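Local coordinates for protein transaminase (Bacillus megaterium, PDB 5G0A) that transfers amino groups between amines and carbonyl compounds with S selectivity, using pyridoxal-5'-phosphate as its cofactor, at residues A73-A78 with M338-A343; K424-K429 with M458-Y463; S303-G308 with H334-A339. One frame throughout, in Å; residues are numbered along the deposited sequence.

Contact 1 of 3, residues A73-A78 with M338-A343; sequences AAIKEA and MAAVCA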
loop_
_atom_site.group_PDB
_atom_site.type_symbol
_atom_site.label_atom_id
_atom_site.label_comp_id
_atom_site.label_asym_id
_atom_site.label_seq_id
_atom_site.Cartn_x
_atom_site.Cartn_y
_atom_site.Cartn_z
ATOM N N ALA B 73 26.080 -37.024 14.167
ATOM C CA ALA B 73 27.471 -37.028 14.655
ATOM C C ALA B 73 28.195 -35.729 14.289
ATOM O O ALA B 73 28.946 -35.171 15.110
ATOM C CB ALA B 73 28.240 -38.239 14.141
ATOM N N ALA B 74 27.964 -35.242 13.065
ATOM C CA ALA B 74 28.581 -34.003 12.624
ATOM C C ALA B 74 28.106 -32.813 13.477
ATOM O O ALA B 74 28.885 -31.949 13.807
ATOM C CB ALA B 74 28.298 -33.753 11.152
ATOM N N ILE B 75 26.819 -32.767 13.802
ATOM C CA ILE B 75 26.325 -31.710 14.676
ATOM C C ILE B 75 26.950 -31.810 16.058
ATOM O O ILE B 75 27.338 -30.803 16.632
ATOM C CB ILE B 75 24.792 -31.713 14.776
ATOM C CG1 ILE B 75 24.174 -31.434 13.393
ATOM C CG2 ILE B 75 24.302 -30.633 15.739
ATOM C CD1 ILE B 75 22.706 -31.813 13.307
ATOM N N LYS B 76 27.053 -33.035 16.585
ATOM C CA LYS B 76 27.658 -33.202 17.915
ATOM C C LYS B 76 29.118 -32.718 17.891
ATOM O O LYS B 76 29.579 -32.100 18.845
ATOM C CB LYS B 76 27.575 -34.661 18.381
ATOM C CG LYS B 76 26.170 -35.121 18.731
ATOM C CD LYS B 76 26.187 -36.598 19.156
ATOM C CE LYS B 76 24.771 -37.090 19.426
ATOM N NZ LYS B 76 24.721 -38.536 19.813
ATOM N N GLU B 77 29.827 -32.995 16.795
ATOM C CA GLU B 77 31.195 -32.509 16.611
ATOM C C GLU B 77 31.303 -30.981 16.618
ATOM O O GLU B 77 32.186 -30.428 17.246
ATOM C CB GLU B 77 31.827 -33.058 15.329
ATOM C CG GLU B 77 32.618 -34.345 15.478
ATOM C CD GLU B 77 33.839 -34.385 14.558
ATOM O OE1 GLU B 77 33.899 -33.605 13.582
ATOM O OE2 GLU B 77 34.761 -35.190 14.817
ATOM N N ALA B 78 30.416 -30.296 15.898
ATOM C CA ALA B 78 30.446 -28.827 15.862
ATOM C C ALA B 78 30.250 -28.219 17.261
ATOM O O ALA B 78 30.755 -27.141 17.565
ATOM C CB ALA B 78 29.364 -28.296 14.924
ATOM N N MET B 338 25.061 -24.537 10.118
ATOM C CA MET B 338 25.909 -24.685 8.937
ATOM C C MET B 338 26.662 -26.018 8.954
ATOM O O MET B 338 26.829 -26.651 7.911
ATOM C CB MET B 338 26.889 -23.516 8.763
ATOM C CG MET B 338 26.205 -22.167 8.529
ATOM S SD MET B 338 25.282 -22.101 6.975
ATOM C CE MET B 338 23.652 -22.603 7.515
ATOM N N ALA B 339 27.070 -26.459 10.137
ATOM C CA ALA B 339 27.651 -27.816 10.268
ATOM C C ALA B 339 26.683 -28.900 9.784
ATOM O O ALA B 339 27.097 -29.850 9.104
ATOM C CB ALA B 339 28.107 -28.060 11.706
ATOM N N ALA B 340 25.400 -28.775 10.157
ATOM C CA ALA B 340 24.334 -29.648 9.691
ATOM C C ALA B 340 24.175 -29.619 8.170
ATOM O O ALA B 340 24.089 -30.680 7.529
ATOM C CB ALA B 340 23.014 -29.304 10.386
ATOM N N VAL B 341 24.126 -28.413 7.585
ATOM C CA VAL B 341 24.039 -28.298 6.127
ATOM C C VAL B 341 25.207 -29.023 5.445
ATOM O O VAL B 341 25.006 -29.806 4.509
ATOM C CB VAL B 341 23.978 -26.817 5.673
ATOM C CG1 VAL B 341 24.044 -26.716 4.150
ATOM C CG2 VAL B 341 22.676 -26.204 6.162
ATOM N N CYS B 342 26.418 -28.736 5.908
ATOM C CA CYS B 342 27.618 -29.361 5.338
ATOM C C CYS B 342 27.522 -30.868 5.369
ATOM O O CYS B 342 27.743 -31.522 4.349
ATOM C CB CYS B 342 28.893 -28.931 6.071
ATOM S SG CYS B 342 29.466 -27.266 5.763
ATOM N N ALA B 343 27.159 -31.421 6.520
ATOM C CA ALA B 343 27.082 -32.878 6.652
ATOM C C ALA B 343 25.944 -33.458 5.816
ATOM O O ALA B 343 26.100 -34.489 5.179
ATOM C CB ALA B 343 26.948 -33.280 8.110
#
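Ala-74 and Ala-78 meet Ala-343 and Ala-339 in an alanine-lined helix pair of this class-III aminotransferase. The pair joins helix 69-78 to helix 335-350. The two short segments run closer to antiparallel than to perpendicular, with 146° between their N-to-C directions. Their axes approach to 8.6 Å. Alanine methyls fill most of the space between the two segments.

On each helix the two alanines are four residues apart, so they lie one turn apart on the same face. Because the helices run against each other, the pairing is reversed. Ala-74 CB lies 3.4 Å from Ala-343 CB, and Ala-78 CB lies 3.5 Å from Ala-339 CB. Both separations are below the usual van der Waals distance for carbon. Packing at these two points is therefore tight, methyl against methyl.

Ile-75 adds the one longer apolar side chain of the contact. It reaches along one flank and closes on Ala-340. CG1 stands beside the backbone N (chi1 -63°) and CD1 extends onward from it (chi2 163°). Ile-75 CG1 and CD1 both rest against Ala-340 CB, each at 3.9 Å. The backbones come near each other here too, with Ile-75 CA 5.8 Å from Ala-340 CA. No hydrogen bond crosses between the segments, so the contact is purely apolar.

Tyr-93 of helix 92-105 covers Ala-78 and Ala-339 from outside the pair. Helix 69-78 also faces the second subunit, where Lys-76 NZ forms a salt bridge with Asp-80 of that chain, and Ile-75 packs on its Leu-79. The arrangement is a close helix-helix packing built on small residues spaced one turn apart, here placed beside a subunit interface of a fold-type I aminotransferase.

Contact 2 of 3, residues K424-K429 with M458-Y463; sequences KKALEK and MDALDY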
loop_
_atom_site.group_PDB
_atom_site.type_symbol
_atom_site.label_atom_id
_atom_site.label_comp_id
_atom_site.label_asym_id
_atom_site.label_seq_id
_atom_site.Cartn_x
_atom_site.Cartn_y
_atom_site.Cartn_z
ATOM N N LYS B 424 -7.113 -40.877 6.323
ATOM C CA LYS B 424 -7.705 -41.542 7.485
ATOM C C LYS B 424 -7.711 -43.060 7.318
ATOM O O LYS B 424 -7.440 -43.791 8.269
ATOM C CB LYS B 424 -9.117 -41.009 7.747
ATOM C CG LYS B 424 -9.594 -41.188 9.177
ATOM C CD LYS B 424 -11.043 -40.758 9.352
ATOM C CE LYS B 424 -11.492 -40.966 10.793
ATOM N NZ LYS B 424 -12.975 -41.067 10.925
ATOM N N LYS B 425 -7.976 -43.530 6.100
ATOM C CA LYS B 425 -8.045 -44.964 5.824
ATOM C C LYS B 425 -6.663 -45.608 5.796
ATOM O O LYS B 425 -6.457 -46.685 6.365
ATOM C CB LYS B 425 -8.807 -45.238 4.511
ATOM C CG LYS B 425 -10.279 -44.834 4.521
ATOM C CD LYS B 425 -11.057 -45.343 5.733
ATOM C CE LYS B 425 -11.305 -46.842 5.666
ATOM N NZ LYS B 425 -12.103 -47.297 6.836
ATOM N N ALA B 426 -5.702 -44.945 5.158
ATOM C CA ALA B 426 -4.337 -45.468 5.124
ATOM C C ALA B 426 -3.727 -45.598 6.529
ATOM O O ALA B 426 -2.897 -46.482 6.767
ATOM C CB ALA B 426 -3.460 -44.630 4.208
ATOM N N LEU B 427 -4.168 -44.752 7.460
ATOM C CA LEU B 427 -3.657 -44.767 8.841
ATOM C C LEU B 427 -3.913 -46.090 9.571
ATOM O O LEU B 427 -3.110 -46.525 10.400
ATOM C CB LEU B 427 -4.239 -43.599 9.652
ATOM C CG LEU B 427 -3.636 -43.297 11.034
ATOM C CD1 LEU B 427 -2.141 -42.995 10.957
ATOM C CD2 LEU B 427 -4.383 -42.157 11.713
ATOM N N GLU B 428 -5.039 -46.725 9.260
ATOM C CA GLU B 428 -5.344 -48.058 9.783
ATOM C C GLU B 428 -4.241 -49.061 9.443
ATOM O O GLU B 428 -4.035 -50.034 10.176
ATOM C CB GLU B 428 -6.679 -48.559 9.226
ATOM C CG GLU B 428 -7.860 -47.639 9.486
ATOM C CD GLU B 428 -9.135 -48.120 8.814
ATOM O OE1 GLU B 428 -9.155 -49.270 8.328
ATOM O OE2 GLU B 428 -10.113 -47.349 8.774
ATOM N N LYS B 429 -3.545 -48.821 8.332
ATOM C CA LYS B 429 -2.415 -49.645 7.905
ATOM C C LYS B 429 -1.058 -49.133 8.415
ATOM O O LYS B 429 -0.002 -49.607 7.978
ATOM C CB LYS B 429 -2.408 -49.775 6.374
ATOM C CG LYS B 429 -3.631 -50.485 5.791
ATOM C CD LYS B 429 -3.633 -51.982 6.085
ATOM C CE LYS B 429 -2.604 -52.726 5.240
ATOM N NZ LYS B 429 -2.531 -54.188 5.549
ATOM N N MET B 458 2.133 -47.933 -0.926
ATOM C CA MET B 458 1.237 -48.105 -2.082
ATOM C C MET B 458 0.100 -49.090 -1.781
ATOM O O MET B 458 -1.034 -48.903 -2.224
ATOM C CB MET B 458 2.024 -48.526 -3.315
ATOM C CG MET B 458 2.953 -47.455 -3.873
ATOM S SD MET B 458 2.117 -45.985 -4.490
ATOM C CE MET B 458 2.469 -44.780 -3.202
ATOM N N ASP B 459 0.413 -50.124 -1.010
ATOM C CA ASP B 459 -0.607 -51.013 -0.451
ATOM C C ASP B 459 -1.670 -50.271 0.353
ATOM O O ASP B 459 -2.867 -50.499 0.166
ATOM C CB ASP B 459 0.040 -52.097 0.414
ATOM C CG ASP B 459 0.261 -53.388 -0.340
ATOM O OD1 ASP B 459 -0.743 -54.054 -0.678
ATOM O OD2 ASP B 459 1.433 -53.751 -0.583
ATOM N N ALA B 460 -1.238 -49.378 1.247
ATOM C CA ALA B 460 -2.170 -48.628 2.081
ATOM C C ALA B 460 -3.052 -47.724 1.240
ATOM O O ALA B 460 -4.218 -47.536 1.558
ATOM C CB ALA B 460 -1.425 -47.814 3.137
ATOM N N LEU B 461 -2.476 -47.170 0.174
ATOM C CA LEU B 461 -3.204 -46.340 -0.775
ATOM C C LEU B 461 -4.237 -47.194 -1.535
ATOM O O LEU B 461 -5.363 -46.755 -1.750
ATOM C CB LEU B 461 -2.227 -45.672 -1.751
ATOM C CG LEU B 461 -2.790 -44.752 -2.838
ATOM C CD1 LEU B 461 -3.766 -43.747 -2.243
ATOM C CD2 LEU B 461 -1.657 -44.052 -3.578
ATOM N N ASP B 462 -3.829 -48.402 -1.924
ATOM C CA ASP B 462 -4.694 -49.372 -2.617
ATOM C C ASP B 462 -5.952 -49.577 -1.761
ATOM O O ASP B 462 -7.069 -49.311 -2.209
ATOM C CB ASP B 462 -3.917 -50.684 -2.812
ATOM C CG ASP B 462 -4.524 -51.619 -3.882
ATOM O OD1 ASP B 462 -5.525 -51.273 -4.548
ATOM O OD2 ASP B 462 -3.956 -52.714 -4.055
ATOM N N TYR B 463 -5.746 -49.998 -0.515
ATOM C CA TYR B 463 -6.801 -50.093 0.500
ATOM C C TYR B 463 -7.662 -48.829 0.624
ATOM O O TYR B 463 -8.889 -48.916 0.736
ATOM C CB TYR B 463 -6.174 -50.443 1.860
ATOM C CG TYR B 463 -7.151 -50.481 3.009
ATOM C CD1 TYR B 463 -7.979 -51.589 3.205
ATOM C CD2 TYR B 463 -7.248 -49.417 3.910
ATOM C CE1 TYR B 463 -8.882 -51.628 4.254
ATOM C CE2 TYR B 463 -8.146 -49.453 4.964
ATOM C CZ TYR B 463 -8.955 -50.562 5.132
ATOM O OH TYR B 463 -9.856 -50.608 6.165
#
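Ala-426 and Ala-460 form the tight part of a helix-helix contact in the C-terminal portion of this fold-type I aminotransferase. Helix 418-427 meets helix 451-468 here. Ala-426 CA and Ala-460 CA are 4.9 Å apart. Ala-426 CB touches Ala-460 CB at 3.9 Å. Both alanines are buried, with Ile-433 against Ala-426 and Val-431 against Ala-460. Lys-429 CB adds a second contact to the Ala-460 methyl.

The other side is more open and polar. Tyr-463 has CG anti to its own backbone nitrogen (chi1 176°), which carries the ring across to Lys-425 and Glu-428. The edge of the ring meets Lys-425 O, 3.5 Å from Tyr-463 CE2. The hydroxyl donates to the exposed Glu-428. The carboxylate is turned 64° from the ring plane. A phenylalanine here would keep the ring but would probably leave Glu-428 OE1 without its partner and the carboxylate freer to turn. Lys-425 also makes a cation-pi contact with Tyr-467. Each carboxylate oxygen is met on its syn side, by a donor somewhat out of the carboxylate plane: Tyr-463 OH lies 2.6 Å from Glu-428 OE1, while Lys-425 NZ forms a salt bridge at 2.8 Å to Glu-428 OE2.

Contact 3 of 3, residues S303-G308 with H334-A339; sequences SSLPAG and HPVAMA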
loop_
_atom_site.group_PDB
_atom_site.type_symbol
_atom_site.label_atom_id
_atom_site.label_comp_id
_atom_site.label_asym_id
_atom_site.label_seq_id
_atom_site.Cartn_x
_atom_site.Cartn_y
_atom_site.Cartn_z
ATOM N N SER B 303 16.015 -30.803 7.301
ATOM C CA SER B 303 15.386 -30.429 8.566
ATOM C C SER B 303 16.161 -30.864 9.810
ATOM O O SER B 303 15.604 -30.833 10.895
ATOM C CB SER B 303 13.954 -30.971 8.647
ATOM O OG SER B 303 13.222 -30.595 7.479
ATOM N N SER B 304 17.427 -31.226 9.663
ATOM C CA SER B 304 18.215 -31.637 10.834
ATOM C C SER B 304 18.321 -30.457 11.814
ATOM O O SER B 304 18.145 -30.635 13.023
ATOM C CB SER B 304 19.573 -32.180 10.432
ATOM O OG SER B 304 20.317 -31.232 9.677
ATOM N N LEU B 305 18.567 -29.256 11.278
ATOM C CA LEU B 305 18.459 -27.998 12.032
ATOM C C LEU B 305 17.913 -26.902 11.117
ATOM O O LEU B 305 18.000 -27.045 9.888
ATOM C CB LEU B 305 19.811 -27.562 12.599
ATOM C CG LEU B 305 20.415 -28.443 13.714
ATOM C CD1 LEU B 305 21.860 -27.986 13.970
ATOM C CD2 LEU B 305 19.583 -28.311 14.985
ATOM N N PRO B 306 17.373 -25.818 11.694
ATOM C CA PRO B 306 16.810 -24.751 10.819
ATOM C C PRO B 306 17.878 -24.049 9.971
ATOM O O PRO B 306 18.869 -23.535 10.517
ATOM C CB PRO B 306 16.160 -23.774 11.803
ATOM C CG PRO B 306 15.927 -24.577 13.061
ATOM C CD PRO B 306 17.079 -25.565 13.126
ATOM N N ALA B 307 17.711 -24.112 8.641
ATOM C CA ALA B 307 18.541 -23.385 7.711
ATOM C C ALA B 307 17.744 -23.065 6.446
ATOM O O ALA B 307 16.881 -23.847 6.023
ATOM C CB ALA B 307 19.758 -24.217 7.318
ATOM N N GLY B 308 18.062 -21.904 5.858
ATOM C CA GLY B 308 17.547 -21.533 4.547
ATOM C C GLY B 308 18.678 -20.822 3.827
ATOM O O GLY B 308 19.724 -20.526 4.424
ATOM N N HIS B 334 24.261 -19.407 11.299
ATOM C CA HIS B 334 24.510 -20.073 12.586
ATOM C C HIS B 334 25.482 -21.240 12.420
ATOM O O HIS B 334 25.202 -22.157 11.656
ATOM C CB HIS B 334 23.190 -20.569 13.201
ATOM C CG HIS B 334 23.340 -21.006 14.627
ATOM N ND1 HIS B 334 24.125 -22.085 15.004
ATOM C CD2 HIS B 334 22.849 -20.477 15.770
ATOM C CE1 HIS B 334 24.096 -22.197 16.320
ATOM N NE2 HIS B 334 23.333 -21.233 16.807
ATOM N N PRO B 335 26.644 -21.207 13.123
ATOM C CA PRO B 335 27.699 -22.168 12.739
ATOM C C PRO B 335 27.288 -23.629 12.913
ATOM O O PRO B 335 27.715 -24.483 12.148
ATOM C CB PRO B 335 28.888 -21.786 13.650
ATOM C CG PRO B 335 28.266 -21.052 14.802
ATOM C CD PRO B 335 27.088 -20.300 14.198
ATOM N N VAL B 336 26.440 -23.920 13.901
ATOM C CA VAL B 336 26.026 -25.323 14.124
ATOM C C VAL B 336 25.000 -25.748 13.068
ATOM O O VAL B 336 25.053 -26.871 12.551
ATOM C CB VAL B 336 25.476 -25.535 15.544
ATOM C CG1 VAL B 336 25.045 -26.984 15.762
ATOM C CG2 VAL B 336 26.530 -25.139 16.577
ATOM N N ALA B 337 24.084 -24.832 12.716
ATOM C CA ALA B 337 23.180 -25.101 11.580
ATOM C C ALA B 337 23.982 -25.306 10.292
ATOM O O ALA B 337 23.636 -26.181 9.478
ATOM C CB ALA B 337 22.170 -23.961 11.407
ATOM N N MET B 338 25.061 -24.537 10.118
ATOM C CA MET B 338 25.909 -24.685 8.937
ATOM C C MET B 338 26.662 -26.018 8.954
ATOM O O MET B 338 26.829 -26.651 7.911
ATOM C CB MET B 338 26.889 -23.516 8.763
ATOM C CG MET B 338 26.205 -22.167 8.529
ATOM S SD MET B 338 25.282 -22.101 6.975
ATOM C CE MET B 338 23.652 -22.603 7.515
ATOM N N ALA B 339 27.070 -26.459 10.137
ATOM C CA ALA B 339 27.651 -27.816 10.268
ATOM C C ALA B 339 26.683 -28.900 9.784
ATOM O O ALA B 339 27.097 -29.850 9.104
ATOM C CB ALA B 339 28.107 -28.060 11.706
#
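Leu-305 points its side chain at the first turn of helix 335-350, and its branch tip crosses Val-336 at a slant. The first torsion sets CG beside the backbone nitrogen (chi1 -68°), and an extended chi2 carries CD1 on to the helix. Leu-305 CD1 lies 3.8 Å from Val-336 CG1 and 3.7 Å from Val-336 O. The leucine methyl thus rests on both the side chain and the backbone of one residue.

The next two residues of the loop continue along the helix. Pro-306 uses its backbone here: Pro-306 O lies 3.4 Å from Ala-337 CB. Ala-307 directs its methyl at the helix and meets the end of Met-338. The methionine starts out away from the loop, but its bent chain swings the terminal methyl back. Met-338 CE ends 4.2 Å from Ala-307 CB.

His-334 caps the helix that receives these contacts. His-334 ND1 accepts from Val-336 N at 3.2 Å, with an N-H...acceptor angle of 141°. The donor lies near the ring plane, 12° out of it. The second ring nitrogen, His-334 NE2, bonds to Ser-303 O of the second subunit. Two bonds therefore fix the rotation of the imidazole, and the pattern is consistent with a neutral ring protonated on NE2.

Leu-305 also packs on Leu-305 of the second subunit, and Pro-306 on Tyr-331 of that chain. The side chain of Pro-306 is about 8 Å from a bound pyridoxal-5'-phosphate. The arrangement is a buried loop packed on a histidine-capped helix start, at the subunit interface near the cofactor site of a fold-type I aminotransferase.

Contacts 1 and 3 form one continuous region, with centres 8 Å apart. They share Met-338 and Ala-339 on helix 335-350. Ile-75 joins them: Ile-75 CG2 lies 3.7 Å from Val-336 CG1. Ser-304 OG also packs against Ala-340 CB at 3.4 Å. Both contacts touch the second subunit. Contact 3 is close to a bound pyridoxal-5'-phosphate, and its loop 303-308 follows soon after Lys-298 of the cofactor pocket. Contact 2 stands apart, its centre 36 Å from that of contact 1 and 34 Å from that of contact 3. No other protein chain of the assembly touches its segments.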